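Local atomic coordinates of hypothetical protein (PDB entry 1QYI), a protein that is of unknown function but is related to the haloacid dehalogenase (HAD) superfamily, consistent with a hydrolase. Residues E179-L190 and K197-I208. Sequence-based numbering, arbitrary orientation.
Sequences EVYQEWYLGSKL and KIARTTFKTGYI
K204 reaches along the helix and lays its tail over W184. Its CB sits 3.9 Å from E183 O. CG anti to the carbonyl carbon (chi1 -68°) and an extended chain beyond it carry the rest across the indole. CG passes just outside the rim near CZ3, and CD lies above the rim near CE3. CE stands over the six-membered ring as a CH-pi contact, 3.5 Å from its centroid. NZ lies over the five-membered ring in a cation-pi contact, 3.3 Å from that centroid. The ammonium also forms a salt bridge with E28 of helix 16-31 and donates to a water. The contact lies in the helical part of the chain, apart from the parallel sheet of the HAD fold. The loop after helix 172-195 folds back along that helix. Without side chains, G187 and G206 bring their CA atoms within 3.6 Å of each other. At the helix kink, S188 N donates to K204 O at 3.0 Å. E183 OE1 accepts from R200 N at 2.8 Å, and OE2 from T201 N on its syn lone pair, T201 OG1 from above the carboxylate plane, and S188 OG. R200 forms a salt bridge with E179, NH1 and NH2 both donating to OE1, and its NE another with E112.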
ATOM      1  N   GLU A 179       1.412   9.278 -10.119  1.00 16.83           N
ATOM      2  CA  GLU A 179       2.840   9.487 -10.396  1.00 17.62           C
ATOM      3  C   GLU A 179       3.471  10.303  -9.277  1.00 17.11           C
ATOM      4  O   GLU A 179       4.626  10.081  -8.904  1.00 15.01           O
ATOM      5  CB  GLU A 179       3.059  10.198 -11.743  1.00 15.61           C
ATOM      6  CG  GLU A 179       2.542   9.408 -12.925  1.00 18.97           C
ATOM      7  CD  GLU A 179       2.939   9.989 -14.268  1.00 21.53           C
ATOM      8  OE1 GLU A 179       3.132  11.218 -14.385  1.00 24.85           O
ATOM      9  OE2 GLU A 179       3.036   9.211 -15.233  1.00 23.39           O
ATOM     10  N   VAL A 180       2.693  11.234  -8.735  1.00 17.34           N
ATOM     11  CA  VAL A 180       3.170  12.092  -7.660  1.00 20.04           C
ATOM     12  C   VAL A 180       3.435  11.256  -6.424  1.00 20.28           C
ATOM     13  O   VAL A 180       4.397  11.495  -5.695  1.00 22.06           O
ATOM     14  CB  VAL A 180       2.139  13.178  -7.292  1.00 20.91           C
ATOM     15  CG1 VAL A 180       2.715  14.090  -6.227  1.00 18.87           C
ATOM     16  CG2 VAL A 180       1.747  13.974  -8.528  1.00 22.69           C
ATOM     17  N   TYR A 181       2.576  10.275  -6.188  1.00 19.81           N
ATOM     18  CA  TYR A 181       2.734   9.413  -5.021  1.00 20.12           C
ATOM     19  C   TYR A 181       3.973   8.516  -5.147  1.00 19.42           C
ATOM     20  O   TYR A 181       4.757   8.351  -4.195  1.00 15.38           O
ATOM     21  CB  TYR A 181       1.476   8.559  -4.840  1.00 15.77           C
ATOM     22  CG  TYR A 181       1.596   7.487  -3.784  1.00 16.27           C
ATOM     23  CD1 TYR A 181       2.269   6.290  -4.054  1.00 17.67           C
ATOM     24  CD2 TYR A 181       1.015   7.649  -2.522  1.00 16.06           C
ATOM     25  CE1 TYR A 181       2.356   5.287  -3.107  1.00 15.39           C
ATOM     26  CE2 TYR A 181       1.099   6.649  -1.568  1.00 14.73           C
ATOM     27  CZ  TYR A 181       1.770   5.472  -1.868  1.00 16.85           C
ATOM     28  OH  TYR A 181       1.860   4.472  -0.934  1.00 18.90           O
ATOM     29  N   GLN A 182       4.146   7.953  -6.340  1.00 18.96           N
ATOM     30  CA  GLN A 182       5.262   7.061  -6.608  1.00 19.61           C
ATOM     31  C   GLN A 182       6.608   7.763  -6.452  1.00 19.09           C
ATOM     32  O   GLN A 182       7.564   7.175  -5.937  1.00 19.38           O
ATOM     33  CB  GLN A 182       5.113   6.440  -8.008  1.00 19.77           C
ATOM     34  CG  GLN A 182       3.956   5.445  -8.105  1.00 22.46           C
ATOM     35  CD  GLN A 182       4.180   4.190  -7.269  1.00 25.07           C
ATOM     36  OE1 GLN A 182       4.860   3.263  -7.707  1.00 25.71           O
ATOM     37  NE2 GLN A 182       3.626   4.163  -6.054  1.00 23.22           N
ATOM     38  N   GLU A 183       6.694   9.019  -6.880  1.00 18.88           N
ATOM     39  CA  GLU A 183       7.952   9.738  -6.741  1.00 18.61           C
ATOM     40  C   GLU A 183       8.176  10.021  -5.261  1.00 18.44           C
ATOM     41  O   GLU A 183       9.292   9.915  -4.751  1.00 17.61           O
ATOM     42  CB  GLU A 183       7.942  11.042  -7.539  1.00 17.81           C
ATOM     43  CG  GLU A 183       9.227  11.217  -8.308  1.00 20.47           C
ATOM     44  CD  GLU A 183       9.342  12.551  -9.012  1.00 22.38           C
ATOM     45  OE1 GLU A 183       8.452  12.878  -9.827  1.00 25.45           O
ATOM     46  OE2 GLU A 183      10.332  13.267  -8.753  1.00 22.46           O
ATOM     47  N   TRP A 184       7.097  10.380  -4.577  1.00 20.00           N
ATOM     48  CA  TRP A 184       7.144  10.638  -3.149  1.00 21.28           C
ATOM     49  C   TRP A 184       7.696   9.395  -2.444  1.00 22.01           C
ATOM     50  O   TRP A 184       8.614   9.480  -1.632  1.00 21.37           O
ATOM     51  CB  TRP A 184       5.733  10.926  -2.640  1.00 22.55           C
ATOM     52  CG  TRP A 184       5.402  12.391  -2.452  1.00 20.82           C
ATOM     53  CD1 TRP A 184       4.226  13.016  -2.754  1.00 18.22           C
ATOM     54  CD2 TRP A 184       6.232  13.374  -1.818  1.00 21.05           C
ATOM     55  NE1 TRP A 184       4.271  14.329  -2.332  1.00 22.10           N
ATOM     56  CE2 TRP A 184       5.481  14.569  -1.748  1.00 20.65           C
ATOM     57  CE3 TRP A 184       7.526  13.351  -1.281  1.00 23.00           C
ATOM     58  CZ2 TRP A 184       5.987  15.734  -1.185  1.00 20.51           C
ATOM     59  CZ3 TRP A 184       8.031  14.508  -0.720  1.00 22.50           C
ATOM     60  CH2 TRP A 184       7.252  15.688  -0.668  1.00 23.57           C
ATOM     61  N   TYR A 185       7.139   8.238  -2.786  1.00 22.49           N
ATOM     62  CA  TYR A 185       7.543   6.983  -2.175  1.00 23.82           C
ATOM     63  C   TYR A 185       8.888   6.421  -2.634  1.00 23.35           C
ATOM     64  O   TYR A 185       9.815   6.301  -1.830  1.00 23.01           O
ATOM     65  CB  TYR A 185       6.448   5.938  -2.388  1.00 27.01           C
ATOM     66  CG  TYR A 185       6.459   4.786  -1.399  1.00 30.59           C
ATOM     67  CD1 TYR A 185       7.378   3.742  -1.510  1.00 31.86           C
ATOM     68  CD2 TYR A 185       5.533   4.738  -0.357  1.00 33.23           C
ATOM     69  CE1 TYR A 185       7.365   2.674  -0.606  1.00 33.92           C
ATOM     70  CE2 TYR A 185       5.512   3.687   0.546  1.00 34.61           C
ATOM     71  CZ  TYR A 185       6.424   2.658   0.416  1.00 35.11           C
ATOM     72  OH  TYR A 185       6.370   1.606   1.295  1.00 37.48           O
ATOM     73  N   LEU A 186       9.001   6.065  -3.910  1.00 21.66           N
ATOM     74  CA  LEU A 186      10.251   5.495  -4.421  1.00 20.82           C
ATOM     75  C   LEU A 186      11.382   6.508  -4.495  1.00 21.44           C
ATOM     76  O   LEU A 186      12.557   6.143  -4.425  1.00 23.43           O
ATOM     77  CB  LEU A 186      10.035   4.901  -5.813  1.00 17.16           C
ATOM     78  CG  LEU A 186       8.837   3.964  -5.984  1.00 17.51           C
ATOM     79  CD1 LEU A 186       8.610   3.719  -7.465  1.00 11.81           C
ATOM     80  CD2 LEU A 186       9.064   2.651  -5.234  1.00  8.23           C
ATOM     81  N   GLY A 187      11.029   7.781  -4.625  1.00 22.54           N
ATOM     82  CA  GLY A 187      12.049   8.803  -4.754  1.00 25.09           C
ATOM     83  C   GLY A 187      12.317   8.992  -6.238  1.00 27.25           C
ATOM     84  O   GLY A 187      12.023   8.107  -7.033  1.00 28.40           O
ATOM     85  N   SER A 188      12.869  10.137  -6.618  1.00 28.42           N
ATOM     86  CA  SER A 188      13.145  10.439  -8.018  1.00 29.09           C
ATOM     87  C   SER A 188      13.907   9.356  -8.777  1.00 29.39           C
ATOM     88  O   SER A 188      13.475   8.920  -9.846  1.00 30.05           O
ATOM     89  CB  SER A 188      13.919  11.753  -8.113  1.00 31.20           C
ATOM     90  OG  SER A 188      13.133  12.834  -7.627  1.00 34.61           O
ATOM     91  N   LYS A 189      15.037   8.930  -8.218  1.00 28.44           N
ATOM     92  CA  LYS A 189      15.895   7.917  -8.832  1.00 28.44           C
ATOM     93  C   LYS A 189      15.173   6.604  -9.155  1.00 26.81           C
ATOM     94  O   LYS A 189      15.127   6.170 -10.313  1.00 27.40           O
ATOM     95  CB  LYS A 189      17.093   7.638  -7.912  1.00 31.21           C
ATOM     96  CG  LYS A 189      18.183   6.791  -8.559  1.00 36.18           C
ATOM     97  CD  LYS A 189      19.367   6.537  -7.625  1.00 37.16           C
ATOM     98  CE  LYS A 189      20.657   6.423  -8.428  1.00 37.20           C
ATOM     99  NZ  LYS A 189      20.541   5.439  -9.543  1.00 37.17           N
ATOM    100  N   LEU A 190      14.628   5.974  -8.116  1.00 24.38           N
ATOM    101  CA  LEU A 190      13.896   4.716  -8.230  1.00 21.48           C
ATOM    102  C   LEU A 190      12.600   4.905  -9.046  1.00 22.58           C
ATOM    103  O   LEU A 190      12.096   3.967  -9.678  1.00 21.71           O
ATOM    104  CB  LEU A 190      13.577   4.190  -6.822  1.00 19.64           C
ATOM    105  CG  LEU A 190      14.161   2.888  -6.238  1.00 20.19           C
ATOM    106  CD1 LEU A 190      15.552   2.602  -6.779  1.00 17.69           C
ATOM    107  CD2 LEU A 190      14.180   2.994  -4.712  1.00 15.22           C
ATOM    108  N   LYS A 197       9.649   6.658 -16.208  1.00 21.95           N
ATOM    109  CA  LYS A 197       9.232   8.023 -16.486  1.00 21.26           C
ATOM    110  C   LYS A 197      10.257   8.946 -15.865  1.00 21.61           C
ATOM    111  O   LYS A 197      10.950   8.557 -14.924  1.00 20.12           O
ATOM    112  CB  LYS A 197       7.861   8.315 -15.865  1.00 21.43           C
ATOM    113  CG  LYS A 197       6.748   7.446 -16.389  1.00 22.89           C
ATOM    114  CD  LYS A 197       5.468   7.684 -15.633  1.00 24.16           C
ATOM    115  CE  LYS A 197       4.379   6.781 -16.168  1.00 24.75           C
ATOM    116  NZ  LYS A 197       3.105   6.908 -15.421  1.00 25.23           N
ATOM    117  N   ILE A 198      10.345  10.161 -16.410  1.00 20.97           N
ATOM    118  CA  ILE A 198      11.269  11.190 -15.945  1.00 19.49           C
ATOM    119  C   ILE A 198      10.696  11.806 -14.676  1.00 19.65           C
ATOM    120  O   ILE A 198       9.492  12.073 -14.588  1.00 18.14           O
ATOM    121  CB  ILE A 198      11.481  12.291 -17.042  1.00 20.86           C
ATOM    122  CG1 ILE A 198      12.263  11.708 -18.224  1.00 22.41           C
ATOM    123  CG2 ILE A 198      12.292  13.452 -16.505  1.00 16.58           C
ATOM    124  CD1 ILE A 198      11.491  10.687 -19.024  1.00 24.74           C
ATOM    125  N   ALA A 199      11.569  12.006 -13.691  1.00 19.21           N
ATOM    126  CA  ALA A 199      11.188  12.564 -12.405  1.00 19.14           C
ATOM    127  C   ALA A 199      10.794  14.021 -12.507  1.00 20.56           C
ATOM    128  O   ALA A 199      11.376  14.792 -13.276  1.00 21.33           O
ATOM    129  CB  ALA A 199      12.325  12.412 -11.418  1.00 19.04           C
ATOM    130  N   ARG A 200       9.796  14.393 -11.718  1.00 22.28           N
ATOM    131  CA  ARG A 200       9.320  15.761 -11.707  1.00 23.10           C
ATOM    132  C   ARG A 200      10.222  16.635 -10.852  1.00 24.03           C
ATOM    133  O   ARG A 200      10.488  17.778 -11.204  1.00 27.77           O
ATOM    134  CB  ARG A 200       7.892  15.811 -11.169  1.00 19.70           C
ATOM    135  CG  ARG A 200       6.878  15.251 -12.121  1.00 16.74           C
ATOM    136  CD  ARG A 200       5.487  15.749 -11.788  1.00 19.35           C
ATOM    137  NE  ARG A 200       4.584  15.530 -12.918  1.00 18.67           N
ATOM    138  CZ  ARG A 200       4.123  14.340 -13.286  1.00 16.99           C
ATOM    139  NH1 ARG A 200       4.465  13.259 -12.602  1.00 16.25           N
ATOM    140  NH2 ARG A 200       3.354  14.230 -14.359  1.00 15.41           N
ATOM    141  N   THR A 201      10.699  16.092  -9.737  1.00 24.18           N
ATOM    142  CA  THR A 201      11.554  16.844  -8.818  1.00 24.27           C
ATOM    143  C   THR A 201      12.981  16.292  -8.759  1.00 25.10           C
ATOM    144  O   THR A 201      13.339  15.369  -9.493  1.00 25.56           O
ATOM    145  CB  THR A 201      10.972  16.812  -7.377  1.00 25.92           C
ATOM    146  OG1 THR A 201      11.095  15.488  -6.829  1.00 24.72           O
ATOM    147  CG2 THR A 201       9.495  17.203  -7.394  1.00 24.14           C
ATOM    148  N   THR A 202      13.796  16.880  -7.889  1.00 25.32           N
ATOM    149  CA  THR A 202      15.171  16.437  -7.696  1.00 26.68           C
ATOM    150  C   THR A 202      15.489  16.487  -6.223  1.00 28.61           C
ATOM    151  O   THR A 202      16.653  16.405  -5.836  1.00 30.12           O
ATOM    152  CB  THR A 202      16.210  17.316  -8.423  1.00 26.26           C
ATOM    153  OG1 THR A 202      16.126  18.654  -7.935  1.00 26.62           O
ATOM    154  CG2 THR A 202      15.993  17.296  -9.930  1.00 25.52           C
ATOM    155  N   PHE A 203      14.453  16.640  -5.400  1.00 29.76           N
ATOM    156  CA  PHE A 203      14.630  16.699  -3.946  1.00 30.32           C
ATOM    157  C   PHE A 203      13.933  15.549  -3.208  1.00 30.16           C
ATOM    158  O   PHE A 203      14.111  15.387  -2.003  1.00 31.38           O
ATOM    159  CB  PHE A 203      14.131  18.051  -3.409  1.00 30.01           C
ATOM    160  CG  PHE A 203      12.690  18.332  -3.731  1.00 32.25           C
ATOM    161  CD1 PHE A 203      11.669  17.664  -3.059  1.00 30.81           C
ATOM    162  CD2 PHE A 203      12.356  19.210  -4.763  1.00 31.43           C
ATOM    163  CE1 PHE A 203      10.342  17.859  -3.413  1.00 32.45           C
ATOM    164  CE2 PHE A 203      11.030  19.411  -5.127  1.00 32.38           C
ATOM    165  CZ  PHE A 203      10.017  18.733  -4.451  1.00 32.65           C
ATOM    166  N   LYS A 204      13.146  14.752  -3.927  1.00 29.02           N
ATOM    167  CA  LYS A 204      12.442  13.631  -3.304  1.00 26.78           C
ATOM    168  C   LYS A 204      13.333  12.381  -3.201  1.00 26.52           C
ATOM    169  O   LYS A 204      13.602  11.693  -4.189  1.00 25.05           O
ATOM    170  CB  LYS A 204      11.159  13.312  -4.071  1.00 24.52           C
ATOM    171  CG  LYS A 204      10.093  14.399  -3.962  1.00 21.49           C
ATOM    172  CD  LYS A 204       8.808  14.001  -4.688  1.00 19.31           C
ATOM    173  CE  LYS A 204       7.714  15.054  -4.533  1.00 20.67           C
ATOM    174  NZ  LYS A 204       6.412  14.576  -5.082  1.00 19.07           N
ATOM    175  N   THR A 205      13.777  12.096  -1.978  1.00 24.74           N
ATOM    176  CA  THR A 205      14.657  10.974  -1.710  1.00 22.74           C
ATOM    177  C   THR A 205      13.950   9.624  -1.621  1.00 22.96           C
ATOM    178  O   THR A 205      14.560   8.576  -1.846  1.00 22.46           O
ATOM    179  CB  THR A 205      15.426  11.241  -0.433  1.00 22.79           C
ATOM    180  OG1 THR A 205      14.520  11.673   0.584  1.00 24.04           O
ATOM    181  CG2 THR A 205      16.447  12.349  -0.663  1.00 26.44           C
ATOM    182  N   GLY A 206      12.660   9.651  -1.302  1.00 21.14           N
ATOM    183  CA  GLY A 206      11.898   8.423  -1.207  1.00 21.96           C
ATOM    184  C   GLY A 206      11.707   7.877   0.197  1.00 22.80           C
ATOM    185  O   GLY A 206      12.636   7.349   0.815  1.00 22.41           O
ATOM    186  N   TYR A 207      10.481   7.984   0.695  1.00 21.87           N
ATOM    187  CA  TYR A 207      10.152   7.499   2.020  1.00 21.04           C
ATOM    188  C   TYR A 207      10.221   5.983   2.101  1.00 21.89           C
ATOM    189  O   TYR A 207       9.810   5.387   3.097  1.00 20.59           O
ATOM    190  CB  TYR A 207       8.765   8.003   2.421  1.00 20.22           C
ATOM    191  CG  TYR A 207       8.763   9.488   2.687  1.00 18.66           C
ATOM    192  CD1 TYR A 207       9.242   9.997   3.896  1.00 18.04           C
ATOM    193  CD2 TYR A 207       8.364  10.388   1.706  1.00 16.34           C
ATOM    194  CE1 TYR A 207       9.329  11.367   4.120  1.00 15.25           C
ATOM    195  CE2 TYR A 207       8.451  11.762   1.923  1.00 17.60           C
ATOM    196  CZ  TYR A 207       8.936  12.238   3.134  1.00 15.90           C
ATOM    197  OH  TYR A 207       9.040  13.590   3.348  1.00 21.24           O
ATOM    198  N   ILE A 208      10.721   5.354   1.043  1.00 22.08           N
ATOM    199  CA  ILE A 208      10.856   3.906   1.047  1.00 22.37           C
ATOM    200  C   ILE A 208      12.049   3.628   1.944  1.00 22.92           C
ATOM    201  O   ILE A 208      12.165   2.559   2.538  1.00 23.97           O
ATOM    202  CB  ILE A 208      11.122   3.344  -0.382  1.00 23.23           C
ATOM    203  CG1 ILE A 208      11.072   1.823  -0.353  1.00 21.20           C
ATOM    204  CG2 ILE A 208      12.502   3.785  -0.893  1.00 22.43           C
ATOM    205  CD1 ILE A 208      11.127   1.205  -1.730  1.00 22.52           C
TER
HETATM  206  O   HOH W   1       6.218  14.420  -7.850  1.00 14.76           O
HETATM  207  O   HOH W   2      10.435  11.078  -1.296  1.00 34.76           O
HETATM  208  O   HOH W   3      16.285  10.105  -5.192  1.00 12.89           O